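Adenylate kinase (Cryptosporidium parvum Iowa II, PDB 3BE4) probably catalyses reversible phosphate transfer between ATP and AMP, and is seen here holding bis(adenosine)-5'-pentaphosphate, which joins two adenosines through five phosphates. Local coordinates at residues L8-A13 and T20-I25; R132-H135 and R140-H143. All blocks are in the same frame, centred on the assembly; numbering follows the deposited sequence.

Contact 1 of 2, residues L8-A13 and T20-I25. With AP5 (bis(adenosine)-5'-pentaphosphate), chain C.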
ATOM      1  N   LEU A   8       1.940   9.435   7.055  1.00 16.98           N
ATOM      2  CA  LEU A   8       2.380   9.319   5.618  0.50 17.28           C
ATOM      3  C   LEU A   8       1.326   8.558   4.816  1.00 16.03           C
ATOM      4  O   LEU A   8       0.707   7.633   5.277  1.00 17.29           O
ATOM      5  CB  LEU A   8       3.605   8.462   5.363  0.50 17.29           C
ATOM      6  CG  LEU A   8       4.803   8.934   6.100  0.50 14.51           C
ATOM      7  CD1 LEU A   8       5.892   7.934   5.879  0.50 18.88           C
ATOM      8  CD2 LEU A   8       5.245  10.290   5.641  0.50 19.17           C
ATOM      9  N   ILE A   9       1.119   9.017   3.588  1.00 17.61           N
ATOM     10  CA  ILE A   9       0.355   8.205   2.602  1.00 16.95           C
ATOM     11  C   ILE A   9       1.327   7.920   1.444  1.00 16.59           C
ATOM     12  O   ILE A   9       2.050   8.807   1.033  1.00 17.91           O
ATOM     13  CB  ILE A   9      -0.818   9.063   2.038  1.00 17.39           C
ATOM     14  CG1 ILE A   9      -1.895   9.346   3.133  1.00 19.31           C
ATOM     15  CG2 ILE A   9      -1.566   8.308   0.908  1.00 17.16           C
ATOM     16  CD1 ILE A   9      -3.071  10.190   2.641  1.00 20.06           C
ATOM     17  N   LEU A  10       1.347   6.679   0.996  1.00 15.71           N
ATOM     18  CA  LEU A  10       2.004   6.342  -0.283  1.00 17.46           C
ATOM     19  C   LEU A  10       0.908   6.175  -1.387  1.00 17.19           C
ATOM     20  O   LEU A  10      -0.093   5.452  -1.189  1.00 18.64           O
ATOM     21  CB  LEU A  10       2.724   5.041  -0.115  1.00 17.79           C
ATOM     22  CG  LEU A  10       3.752   5.011   1.045  1.00 16.15           C
ATOM     23  CD1 LEU A  10       4.512   3.731   0.927  1.00 19.38           C
ATOM     24  CD2 LEU A  10       4.643   6.193   1.024  1.00 16.58           C
ATOM     25  N   ILE A  11       1.006   6.860  -2.548  1.00 18.12           N
ATOM     26  CA  ILE A  11       0.023   6.616  -3.592  1.00 19.66           C
ATOM     27  C   ILE A  11       0.895   6.139  -4.785  1.00 18.31           C
ATOM     28  O   ILE A  11       2.006   6.617  -5.035  1.00 16.68           O
ATOM     29  CB  ILE A  11      -0.555   7.996  -4.066  1.00 21.44           C
ATOM     30  CG1 ILE A  11      -1.457   8.570  -2.981  1.00 26.14           C
ATOM     31  CG2 ILE A  11      -1.489   7.787  -5.312  1.00 23.80           C
ATOM     32  CD1 ILE A  11      -1.868  10.023  -3.376  1.00 25.89           C
ATOM     33  N   GLY A  12       0.378   5.203  -5.514  1.00 15.73           N
ATOM     34  CA  GLY A  12       1.156   4.789  -6.680  1.00 17.15           C
ATOM     35  C   GLY A  12       0.333   3.651  -7.292  1.00 17.61           C
ATOM     36  O   GLY A  12      -0.542   3.090  -6.652  1.00 18.82           O
ATOM     37  N   ALA A  13       0.675   3.368  -8.535  1.00 18.85           N
ATOM     38  CA  ALA A  13      -0.018   2.291  -9.289  1.00 17.24           C
ATOM     39  C   ALA A  13      -0.017   1.007  -8.485  1.00 19.89           C
ATOM     40  O   ALA A  13       0.954   0.757  -7.727  1.00 16.85           O
ATOM     41  CB  ALA A  13       0.625   2.135 -10.621  1.00 18.49           C
ATOM     42  N   THR A  20       6.783  -2.954  -0.481  1.00 13.63           N
ATOM     43  CA  THR A  20       8.246  -3.210  -0.313  1.00 13.66           C
ATOM     44  C   THR A  20       8.846  -2.057   0.491  1.00 13.86           C
ATOM     45  O   THR A  20       9.686  -2.354   1.435  1.00 17.57           O
ATOM     46  CB  THR A  20       8.864  -3.316  -1.756  1.00 13.97           C
ATOM     47  OG1 THR A  20       8.345  -4.523  -2.323  1.00 13.81           O
ATOM     48  CG2 THR A  20      10.406  -3.471  -1.648  1.00 15.00           C
ATOM     49  N   GLN A  21       8.555  -0.835   0.127  1.00 14.44           N
ATOM     50  CA  GLN A  21       9.163   0.344   0.854  1.00 13.91           C
ATOM     51  C   GLN A  21       8.619   0.394   2.272  1.00 16.83           C
ATOM     52  O   GLN A  21       9.302   0.890   3.163  1.00 18.03           O
ATOM     53  CB  GLN A  21       8.871   1.590   0.064  1.00 16.65           C
ATOM     54  CG  GLN A  21       9.632   1.546  -1.277  1.00 15.90           C
ATOM     55  CD  GLN A  21      11.183   1.347  -1.122  1.00 18.86           C
ATOM     56  OE1 GLN A  21      11.740   1.961  -0.170  1.00 19.31           O
ATOM     57  NE2 GLN A  21      11.849   0.724  -2.081  1.00 17.17           N
ATOM     58  N   CYS A  22       7.399  -0.070   2.520  1.00 15.25           N
ATOM     59  CA  CYS A  22       6.841   0.000   3.898  1.00 15.62           C
ATOM     60  C   CYS A  22       7.633  -0.874   4.881  1.00 18.60           C
ATOM     61  O   CYS A  22       7.576  -0.663   6.059  1.00 19.17           O
ATOM     62  CB  CYS A  22       5.362  -0.281   3.967  1.00 17.50           C
ATOM     63  SG  CYS A  22       4.430   1.030   3.225  1.00 19.13           S
ATOM     64  N   GLU A  23       8.302  -1.893   4.366  1.00 18.33           N
ATOM     65  CA  GLU A  23       9.143  -2.683   5.249  1.00 21.93           C
ATOM     66  C   GLU A  23      10.209  -1.823   5.870  1.00 22.61           C
ATOM     67  O   GLU A  23      10.466  -1.957   7.093  1.00 23.32           O
ATOM     68  CB  GLU A  23       9.784  -3.880   4.493  1.00 24.59           C
ATOM     69  CG  GLU A  23      10.818  -4.601   5.409  1.00 32.31           C
ATOM     70  CD  GLU A  23      10.169  -5.894   5.933  1.00 48.18           C
ATOM     71  OE1 GLU A  23       8.912  -5.892   6.212  1.00 45.83           O
ATOM     72  OE2 GLU A  23      10.907  -6.923   5.977  1.00 52.21           O
ATOM     73  N   PHE A  24      10.932  -1.000   5.110  1.00 21.72           N
ATOM     74  CA  PHE A  24      11.995  -0.171   5.781  1.00 23.51           C
ATOM     75  C   PHE A  24      11.284   0.901   6.544  1.00 21.01           C
ATOM     76  O   PHE A  24      11.765   1.305   7.570  1.00 22.57           O
ATOM     77  CB  PHE A  24      13.161   0.432   4.919  1.00 27.93           C
ATOM     78  CG  PHE A  24      12.977   1.880   4.485  1.00 25.58           C
ATOM     79  CD1 PHE A  24      12.239   2.127   3.318  1.00 26.08           C
ATOM     80  CD2 PHE A  24      13.561   2.935   5.117  1.00 28.16           C
ATOM     81  CE1 PHE A  24      11.999   3.435   2.800  1.00 31.47           C
ATOM     82  CE2 PHE A  24      13.372   4.248   4.645  1.00 23.39           C
ATOM     83  CZ  PHE A  24      12.548   4.521   3.450  1.00 28.68           C
ATOM     84  N   ILE A  25      10.212   1.499   5.997  1.00 18.83           N
ATOM     85  CA  ILE A  25       9.603   2.631   6.733  1.00 16.59           C
ATOM     86  C   ILE A  25       9.098   2.207   8.116  1.00 19.65           C
ATOM     87  O   ILE A  25       9.271   2.931   9.115  1.00 20.10           O
ATOM     88  CB  ILE A  25       8.430   3.195   5.876  1.00 14.70           C
ATOM     89  CG1 ILE A  25       8.955   3.889   4.599  1.00 18.39           C
ATOM     90  CG2 ILE A  25       7.583   4.188   6.709  1.00 18.63           C
ATOM     91  CD1 ILE A  25       7.777   4.283   3.608  1.00 19.28           C
TER
HETATM   92  PA  AP5 C 219      -3.316  -4.288  -2.623  1.00 15.11           P
HETATM   93  O1A AP5 C 219      -2.860  -5.528  -1.836  1.00 18.13           O
HETATM   94  O2A AP5 C 219      -2.936  -2.962  -2.155  1.00 15.16           O
HETATM   95  O3A AP5 C 219      -2.884  -4.463  -4.154  1.00 16.83           O
HETATM   96  PB  AP5 C 219      -2.551  -3.388  -5.276  1.00 16.08           P
HETATM   97  O1B AP5 C 219      -3.249  -2.139  -5.032  1.00 16.45           O
HETATM   98  O2B AP5 C 219      -2.685  -4.115  -6.620  1.00 19.85           O
HETATM   99  O3B AP5 C 219      -0.921  -3.151  -4.940  1.00 13.84           O
HETATM  100  PG  AP5 C 219       0.198  -4.211  -4.661  1.00 14.71           P
HETATM  101  O1G AP5 C 219       0.141  -5.234  -5.742  1.00 18.39           O
HETATM  102  O2G AP5 C 219       0.060  -4.614  -3.250  1.00 14.71           O
HETATM  103  O3G AP5 C 219       1.412  -3.230  -4.911  1.00 14.83           O
HETATM  104  PD  AP5 C 219       2.604  -2.620  -3.977  1.00 13.66           P
HETATM  105  O1D AP5 C 219       2.357  -3.037  -2.592  1.00 13.80           O
HETATM  106  O2D AP5 C 219       2.707  -1.202  -4.361  1.00 14.57           O
HETATM  107  O3D AP5 C 219       3.896  -3.326  -4.603  1.00 13.36           O
HETATM  108  PE  AP5 C 219       4.825  -4.438  -3.939  1.00 13.64           P
HETATM  109  O1E AP5 C 219       4.015  -5.571  -3.592  1.00 13.89           O
HETATM  110  O2E AP5 C 219       5.717  -3.844  -2.867  1.00 15.96           O
HETATM  111  O5F AP5 C 219      -4.905  -4.228  -2.778  1.00 14.64           O
HETATM  112  C5F AP5 C 219      -5.477  -5.510  -3.082  1.00 16.38           C
HETATM  113  C4F AP5 C 219      -6.910  -5.138  -3.648  1.00 15.09           C
HETATM  114  O4F AP5 C 219      -7.735  -4.908  -2.531  1.00 15.00           O
HETATM  115  C3F AP5 C 219      -7.058  -3.946  -4.516  1.00 17.91           C
HETATM  116  O3F AP5 C 219      -6.740  -4.228  -5.862  1.00 18.02           O
HETATM  117  C2F AP5 C 219      -8.572  -3.737  -4.307  1.00 17.65           C
HETATM  118  O2F AP5 C 219      -9.351  -4.822  -4.946  1.00 21.54           O
HETATM  119  C1F AP5 C 219      -8.735  -3.903  -2.808  1.00 15.62           C
HETATM  120  N9A AP5 C 219      -8.454  -2.668  -2.126  1.00 15.05           N
HETATM  121  C8A AP5 C 219      -7.304  -2.468  -1.314  1.00 10.84           C
HETATM  122  N7A AP5 C 219      -7.318  -1.248  -0.802  1.00 14.41           N
HETATM  123  C5A AP5 C 219      -8.513  -0.636  -1.230  1.00 16.28           C
HETATM  124  C6A AP5 C 219      -9.061   0.600  -0.947  1.00 16.56           C
HETATM  125  N6A AP5 C 219      -8.503   1.633  -0.305  1.00 15.28           N
HETATM  126  N1A AP5 C 219     -10.306   0.835  -1.583  1.00 16.27           N
HETATM  127  C2A AP5 C 219     -10.876  -0.137  -2.261  1.00 16.18           C
HETATM  128  N3A AP5 C 219     -10.385  -1.360  -2.555  1.00 16.14           N
HETATM  129  C4A AP5 C 219      -9.152  -1.636  -1.926  1.00 15.62           C
HETATM  130  O5J AP5 C 219       5.803  -4.721  -5.134  1.00 13.78           O
HETATM  131  C5J AP5 C 219       5.314  -5.483  -6.345  1.00 13.71           C
HETATM  132  C4J AP5 C 219       6.546  -6.277  -6.831  1.00 14.30           C
HETATM  133  O4J AP5 C 219       7.655  -5.467  -7.264  1.00 11.67           O
HETATM  134  C3J AP5 C 219       7.015  -7.303  -5.796  1.00 14.21           C
HETATM  135  O3J AP5 C 219       7.412  -8.484  -6.460  1.00 14.53           O
HETATM  136  C2J AP5 C 219       8.239  -6.572  -5.341  1.00 12.96           C
HETATM  137  O2J AP5 C 219       9.227  -7.477  -4.867  1.00 15.46           O
HETATM  138  C1J AP5 C 219       8.888  -5.915  -6.479  1.00 13.73           C
HETATM  139  N9B AP5 C 219       9.602  -4.688  -6.302  1.00 12.49           N
HETATM  140  C8B AP5 C 219       9.357  -3.705  -5.345  1.00 13.75           C
HETATM  141  N7B AP5 C 219      10.209  -2.687  -5.569  1.00 16.98           N
HETATM  142  C5B AP5 C 219      10.999  -3.006  -6.647  1.00 16.20           C
HETATM  143  C6B AP5 C 219      11.935  -2.268  -7.437  1.00 15.01           C
HETATM  144  N6B AP5 C 219      12.280  -1.033  -7.071  1.00 18.38           N
HETATM  145  N1B AP5 C 219      12.503  -2.893  -8.506  1.00 15.05           N
HETATM  146  C2B AP5 C 219      12.054  -4.162  -8.900  1.00 14.54           C
HETATM  147  N3B AP5 C 219      11.094  -4.880  -8.240  1.00 13.59           N
HETATM  148  C4B AP5 C 219      10.487  -4.265  -7.160  1.00 13.91           C

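Contact 2 of 2, residues R132-H135 and R140-H143. With AP5 (bis(adenosine)-5'-pentaphosphate), chain C.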
ATOM      1  N   ARG A 132       6.223 -11.484  -8.857  1.00 14.45           N
ATOM      2  CA  ARG A 132       5.967 -11.336  -7.425  1.00 13.98           C
ATOM      3  C   ARG A 132       5.636 -12.614  -6.774  1.00 18.00           C
ATOM      4  O   ARG A 132       4.976 -13.508  -7.323  1.00 18.65           O
ATOM      5  CB  ARG A 132       4.755 -10.373  -7.286  1.00 15.80           C
ATOM      6  CG  ARG A 132       4.617  -9.951  -5.838  1.00 20.85           C
ATOM      7  CD  ARG A 132       3.317  -9.841  -5.305  1.00 27.15           C
ATOM      8  NE  ARG A 132       2.192  -9.356  -6.062  1.00 20.62           N
ATOM      9  CZ  ARG A 132       1.721  -8.157  -5.907  1.00 18.57           C
ATOM     10  NH1 ARG A 132       2.320  -7.276  -5.083  1.00 19.78           N
ATOM     11  NH2 ARG A 132       0.573  -7.851  -6.581  1.00 18.60           N
ATOM     12  N   CYS A 133       6.129 -12.838  -5.569  1.00 16.70           N
ATOM     13  CA  CYS A 133       5.441 -13.839  -4.680  1.00 19.75           C
ATOM     14  C   CYS A 133       5.444 -13.339  -3.234  1.00 18.70           C
ATOM     15  O   CYS A 133       6.215 -12.372  -2.885  1.00 17.43           O
ATOM     16  CB  CYS A 133       6.204 -15.157  -4.644  1.00 21.84           C
ATOM     17  SG  CYS A 133       7.891 -15.082  -4.649  1.00 33.47           S
ATOM     18  N   THR A 134       4.557 -13.920  -2.436  1.00 17.06           N
ATOM     19  CA  THR A 134       4.234 -13.271  -1.210  1.00 17.42           C
ATOM     20  C   THR A 134       4.234 -14.284  -0.060  1.00 18.42           C
ATOM     21  O   THR A 134       3.915 -15.445  -0.272  1.00 16.92           O
ATOM     22  CB  THR A 134       2.830 -12.746  -1.277  1.00 22.54           C
ATOM     23  OG1 THR A 134       2.748 -11.793  -2.410  1.00 22.74           O
ATOM     24  CG2 THR A 134       2.441 -12.071   0.089  1.00 24.38           C
ATOM     25  N   HIS A 135       4.793 -13.877   1.113  1.00 19.54           N
ATOM     26  CA  HIS A 135       4.522 -14.675   2.328  1.00 22.27           C
ATOM     27  C   HIS A 135       3.144 -14.314   2.911  1.00 24.10           C
ATOM     28  O   HIS A 135       2.923 -13.178   3.437  1.00 22.68           O
ATOM     29  CB  HIS A 135       5.711 -14.364   3.249  1.00 22.15           C
ATOM     30  CG  HIS A 135       5.561 -15.085   4.551  1.00 25.64           C
ATOM     31  ND1 HIS A 135       5.446 -14.428   5.768  1.00 26.32           N
ATOM     32  CD2 HIS A 135       5.383 -16.410   4.789  1.00 21.92           C
ATOM     33  CE1 HIS A 135       5.312 -15.343   6.728  1.00 25.57           C
ATOM     34  NE2 HIS A 135       5.300 -16.555   6.176  1.00 24.60           N
ATOM     35  N   ARG A 140       4.884 -10.042   3.585  1.00 18.30           N
ATOM     36  CA  ARG A 140       6.142  -9.755   2.933  1.00 19.65           C
ATOM     37  C   ARG A 140       6.134 -10.173   1.440  1.00 17.45           C
ATOM     38  O   ARG A 140       5.540 -11.189   1.085  1.00 19.70           O
ATOM     39  CB  ARG A 140       7.316 -10.471   3.574  1.00 19.17           C
ATOM     40  CG  ARG A 140       7.748  -9.790   4.977  1.00 21.15           C
ATOM     41  CD  ARG A 140       9.051 -10.475   5.509  1.00 22.43           C
ATOM     42  NE  ARG A 140       8.662 -11.738   6.159  1.00 24.51           N
ATOM     43  CZ  ARG A 140       8.057 -11.858   7.359  1.00 26.87           C
ATOM     44  NH1 ARG A 140       7.755 -10.776   8.106  1.00 25.46           N
ATOM     45  NH2 ARG A 140       7.735 -13.066   7.841  1.00 26.50           N
ATOM     46  N   ILE A 141       6.855  -9.398   0.655  1.00 17.28           N
ATOM     47  CA  ILE A 141       6.811  -9.663  -0.808  0.50 15.83           C
ATOM     48  C   ILE A 141       8.218  -9.776  -1.337  1.00 16.17           C
ATOM     49  O   ILE A 141       9.235  -9.101  -0.846  1.00 16.21           O
ATOM     50  CB  ILE A 141       6.331  -8.451  -1.729  0.50 16.48           C
ATOM     51  CG1 ILE A 141       6.328  -7.060  -1.129  0.50 15.54           C
ATOM     52  CG2 ILE A 141       5.667  -8.792  -3.013  0.50 23.06           C
ATOM     53  CD1 ILE A 141       5.404  -6.479  -0.076  0.50  9.76           C
ATOM     54  N   TYR A 142       8.318 -10.607  -2.376  1.00 14.24           N
ATOM     55  CA  TYR A 142       9.635 -10.804  -3.054  1.00 14.47           C
ATOM     56  C   TYR A 142       9.429 -10.742  -4.560  1.00 14.78           C
ATOM     57  O   TYR A 142       8.240 -10.730  -5.029  1.00 14.91           O
ATOM     58  CB  TYR A 142      10.186 -12.161  -2.747  1.00 17.20           C
ATOM     59  CG  TYR A 142      10.334 -12.391  -1.238  1.00 17.43           C
ATOM     60  CD1 TYR A 142      11.574 -12.158  -0.638  1.00 22.44           C
ATOM     61  CD2 TYR A 142       9.262 -12.792  -0.465  1.00 17.52           C
ATOM     62  CE1 TYR A 142      11.712 -12.335   0.737  1.00 19.61           C
ATOM     63  CE2 TYR A 142       9.370 -12.955   0.908  1.00 19.85           C
ATOM     64  CZ  TYR A 142      10.624 -12.755   1.474  1.00 17.80           C
ATOM     65  OH  TYR A 142      10.727 -12.939   2.890  1.00 23.36           O
ATOM     66  N   HIS A 143      10.513 -10.648  -5.283  1.00 14.04           N
ATOM     67  CA  HIS A 143      10.393 -10.669  -6.777  1.00 13.89           C
ATOM     68  C   HIS A 143      11.476 -11.661  -7.247  1.00 13.77           C
ATOM     69  O   HIS A 143      12.655 -11.464  -6.888  1.00 16.33           O
ATOM     70  CB  HIS A 143      10.672  -9.276  -7.352  1.00 13.20           C
ATOM     71  CG  HIS A 143      10.253  -9.220  -8.819  1.00 13.65           C
ATOM     72  ND1 HIS A 143      11.062  -9.776  -9.815  1.00 14.00           N
ATOM     73  CD2 HIS A 143       9.184  -8.677  -9.428  1.00 15.27           C
ATOM     74  CE1 HIS A 143      10.461  -9.594 -10.993  1.00 16.37           C
ATOM     75  NE2 HIS A 143       9.329  -8.929 -10.776  1.00 14.77           N
TER
HETATM   76  PA  AP5 C 219      -3.316  -4.288  -2.623  1.00 15.11           P
HETATM   77  O1A AP5 C 219      -2.860  -5.528  -1.836  1.00 18.13           O
HETATM   78  O2A AP5 C 219      -2.936  -2.962  -2.155  1.00 15.16           O
HETATM   79  O3A AP5 C 219      -2.884  -4.463  -4.154  1.00 16.83           O
HETATM   80  PB  AP5 C 219      -2.551  -3.388  -5.276  1.00 16.08           P
HETATM   81  O1B AP5 C 219      -3.249  -2.139  -5.032  1.00 16.45           O
HETATM   82  O2B AP5 C 219      -2.685  -4.115  -6.620  1.00 19.85           O
HETATM   83  O3B AP5 C 219      -0.921  -3.151  -4.940  1.00 13.84           O
HETATM   84  PG  AP5 C 219       0.198  -4.211  -4.661  1.00 14.71           P
HETATM   85  O1G AP5 C 219       0.141  -5.234  -5.742  1.00 18.39           O
HETATM   86  O2G AP5 C 219       0.060  -4.614  -3.250  1.00 14.71           O
HETATM   87  O3G AP5 C 219       1.412  -3.230  -4.911  1.00 14.83           O
HETATM   88  PD  AP5 C 219       2.604  -2.620  -3.977  1.00 13.66           P
HETATM   89  O1D AP5 C 219       2.357  -3.037  -2.592  1.00 13.80           O
HETATM   90  O2D AP5 C 219       2.707  -1.202  -4.361  1.00 14.57           O
HETATM   91  O3D AP5 C 219       3.896  -3.326  -4.603  1.00 13.36           O
HETATM   92  PE  AP5 C 219       4.825  -4.438  -3.939  1.00 13.64           P
HETATM   93  O1E AP5 C 219       4.015  -5.571  -3.592  1.00 13.89           O
HETATM   94  O2E AP5 C 219       5.717  -3.844  -2.867  1.00 15.96           O
HETATM   95  O5F AP5 C 219      -4.905  -4.228  -2.778  1.00 14.64           O
HETATM   96  C5F AP5 C 219      -5.477  -5.510  -3.082  1.00 16.38           C
HETATM   97  C4F AP5 C 219      -6.910  -5.138  -3.648  1.00 15.09           C
HETATM   98  O4F AP5 C 219      -7.735  -4.908  -2.531  1.00 15.00           O
HETATM   99  C3F AP5 C 219      -7.058  -3.946  -4.516  1.00 17.91           C
HETATM  100  O3F AP5 C 219      -6.740  -4.228  -5.862  1.00 18.02           O
HETATM  101  C2F AP5 C 219      -8.572  -3.737  -4.307  1.00 17.65           C
HETATM  102  O2F AP5 C 219      -9.351  -4.822  -4.946  1.00 21.54           O
HETATM  103  C1F AP5 C 219      -8.735  -3.903  -2.808  1.00 15.62           C
HETATM  104  N9A AP5 C 219      -8.454  -2.668  -2.126  1.00 15.05           N
HETATM  105  C8A AP5 C 219      -7.304  -2.468  -1.314  1.00 10.84           C
HETATM  106  N7A AP5 C 219      -7.318  -1.248  -0.802  1.00 14.41           N
HETATM  107  C5A AP5 C 219      -8.513  -0.636  -1.230  1.00 16.28           C
HETATM  108  C6A AP5 C 219      -9.061   0.600  -0.947  1.00 16.56           C
HETATM  109  N6A AP5 C 219      -8.503   1.633  -0.305  1.00 15.28           N
HETATM  110  N1A AP5 C 219     -10.306   0.835  -1.583  1.00 16.27           N
HETATM  111  C2A AP5 C 219     -10.876  -0.137  -2.261  1.00 16.18           C
HETATM  112  N3A AP5 C 219     -10.385  -1.360  -2.555  1.00 16.14           N
HETATM  113  C4A AP5 C 219      -9.152  -1.636  -1.926  1.00 15.62           C
HETATM  114  O5J AP5 C 219       5.803  -4.721  -5.134  1.00 13.78           O
HETATM  115  C5J AP5 C 219       5.314  -5.483  -6.345  1.00 13.71           C
HETATM  116  C4J AP5 C 219       6.546  -6.277  -6.831  1.00 14.30           C
HETATM  117  O4J AP5 C 219       7.655  -5.467  -7.264  1.00 11.67           O
HETATM  118  C3J AP5 C 219       7.015  -7.303  -5.796  1.00 14.21           C
HETATM  119  O3J AP5 C 219       7.412  -8.484  -6.460  1.00 14.53           O
HETATM  120  C2J AP5 C 219       8.239  -6.572  -5.341  1.00 12.96           C
HETATM  121  O2J AP5 C 219       9.227  -7.477  -4.867  1.00 15.46           O
HETATM  122  C1J AP5 C 219       8.888  -5.915  -6.479  1.00 13.73           C
HETATM  123  N9B AP5 C 219       9.602  -4.688  -6.302  1.00 12.49           N
HETATM  124  C8B AP5 C 219       9.357  -3.705  -5.345  1.00 13.75           C
HETATM  125  N7B AP5 C 219      10.209  -2.687  -5.569  1.00 16.98           N
HETATM  126  C5B AP5 C 219      10.999  -3.006  -6.647  1.00 16.20           C
HETATM  127  C6B AP5 C 219      11.935  -2.268  -7.437  1.00 15.01           C
HETATM  128  N6B AP5 C 219      12.280  -1.033  -7.071  1.00 18.38           N
HETATM  129  N1B AP5 C 219      12.503  -2.893  -8.506  1.00 15.05           N
HETATM  130  C2B AP5 C 219      12.054  -4.162  -8.900  1.00 14.54           C
HETATM  131  N3B AP5 C 219      11.094  -4.880  -8.240  1.00 13.59           N
HETATM  132  C4B AP5 C 219      10.487  -4.265  -7.160  1.00 13.91           C

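Contact 1 of 2, residues L8-A13 and T20-I25
L10 lays its CD1 methyl over the sulphur of C22, with CD1 and SG 3.5 Å apart. The same methyl also meets the end of I25, whose CD1 lies 4.3 Å from L10 CD1. Two residues earlier on the strand, and so on the same face, L8 brings its CD1 to the branch methyl CG2 of I25, 4.2 Å away in the conformer given. In both leucines CB points to the helix, and with CG beside the backbone N (chi1 -56° in L10) the fork continues that way. No hydrogen bond joins the two segments. The contact is oily, and leucine and isoleucine suit it because their branched ends fill the gap between a strand and a helix whose axes pass 11.1 Å apart. C22 is small enough to sit where the helix comes close. V87 of strand 86-89 touches L10, C22 and I25, continuing this layer under the helix. At the ligand end the chemistry turns polar. T20 grips one phosphate oxygen of AP5 twice, its N and its OG1 each lying 2.8 Å from O2E as donors, while the OG1 also abuts C8B of the adenine. The strand runs into the phosphate-binding loop and the chain returns as a nearly antiparallel helix (162°), the strand, P-loop and helix arrangement of the P-loop NTPase fold.

Contact 2 of 2, residues R132-H135 and R140-H143
R132 meets I141 diagonally across an antiparallel beta hairpin of the active-site lid, on the sheet face that meets AP5; its direct partner is H143. From R132 CB, which rests against the ribose hydroxyl O3J, the chain passes to CG, 3.2 Å from O3J. CG and CD also lie against I141 CG2, doubtfully close, since I141 has two conformers. With CG anti to the backbone N (chi1 -168°) and bends at chi2 and chi3, the chain turns along the phosphates. NE forms a salt bridge with D168. At the tip, NH1 (3.1 Å) and NH2 (2.8 Å) both donate to O1G, at the guanidinium edge, and NH1 lies 2.8 Å from O1E of the phosphate next to the ribose; a long, flat, charged arginine spans ribose to phosphate. Past the bond from H135 N to R140 O, the H135 ring and R140 guanidinium lie side by side, planes 21° apart, not hydrogen-bonded to each other: H135 ND1 bonds S138 OG and NE2 bonds E160, while R140 NH2 makes a salt bridge with D155. Y142 O accepts the ribose hydroxyl O3J at 2.8 Å and C133 N at 3.0 Å, the latter 44° out of the carbonyl plane.

How the contacts relate
Contact 1 is buried near the centre of the chain, joining the central strand of the parallel sheet to the helix after the P-loop; contact 2 is only partly buried and lies farther out, in the lid. Their chemistry follows their places. Segments 8-13 and 20-25 meet through apolar side chains, aliphatic methyls and one cysteine sulphur, with no hydrogen bond between them, whereas 132-135 and 140-143 are paired by backbone hydrogen bonds and carry arginines and histidines with polar partners. AP5 ties them together: T20 and R132 bind different phosphates of one chain. The two contacts also touch directly, since T20 packs on I141 as modelled and E23 OE2 lies 4.0 Å from R140 CD, bringing the lid against the core helix.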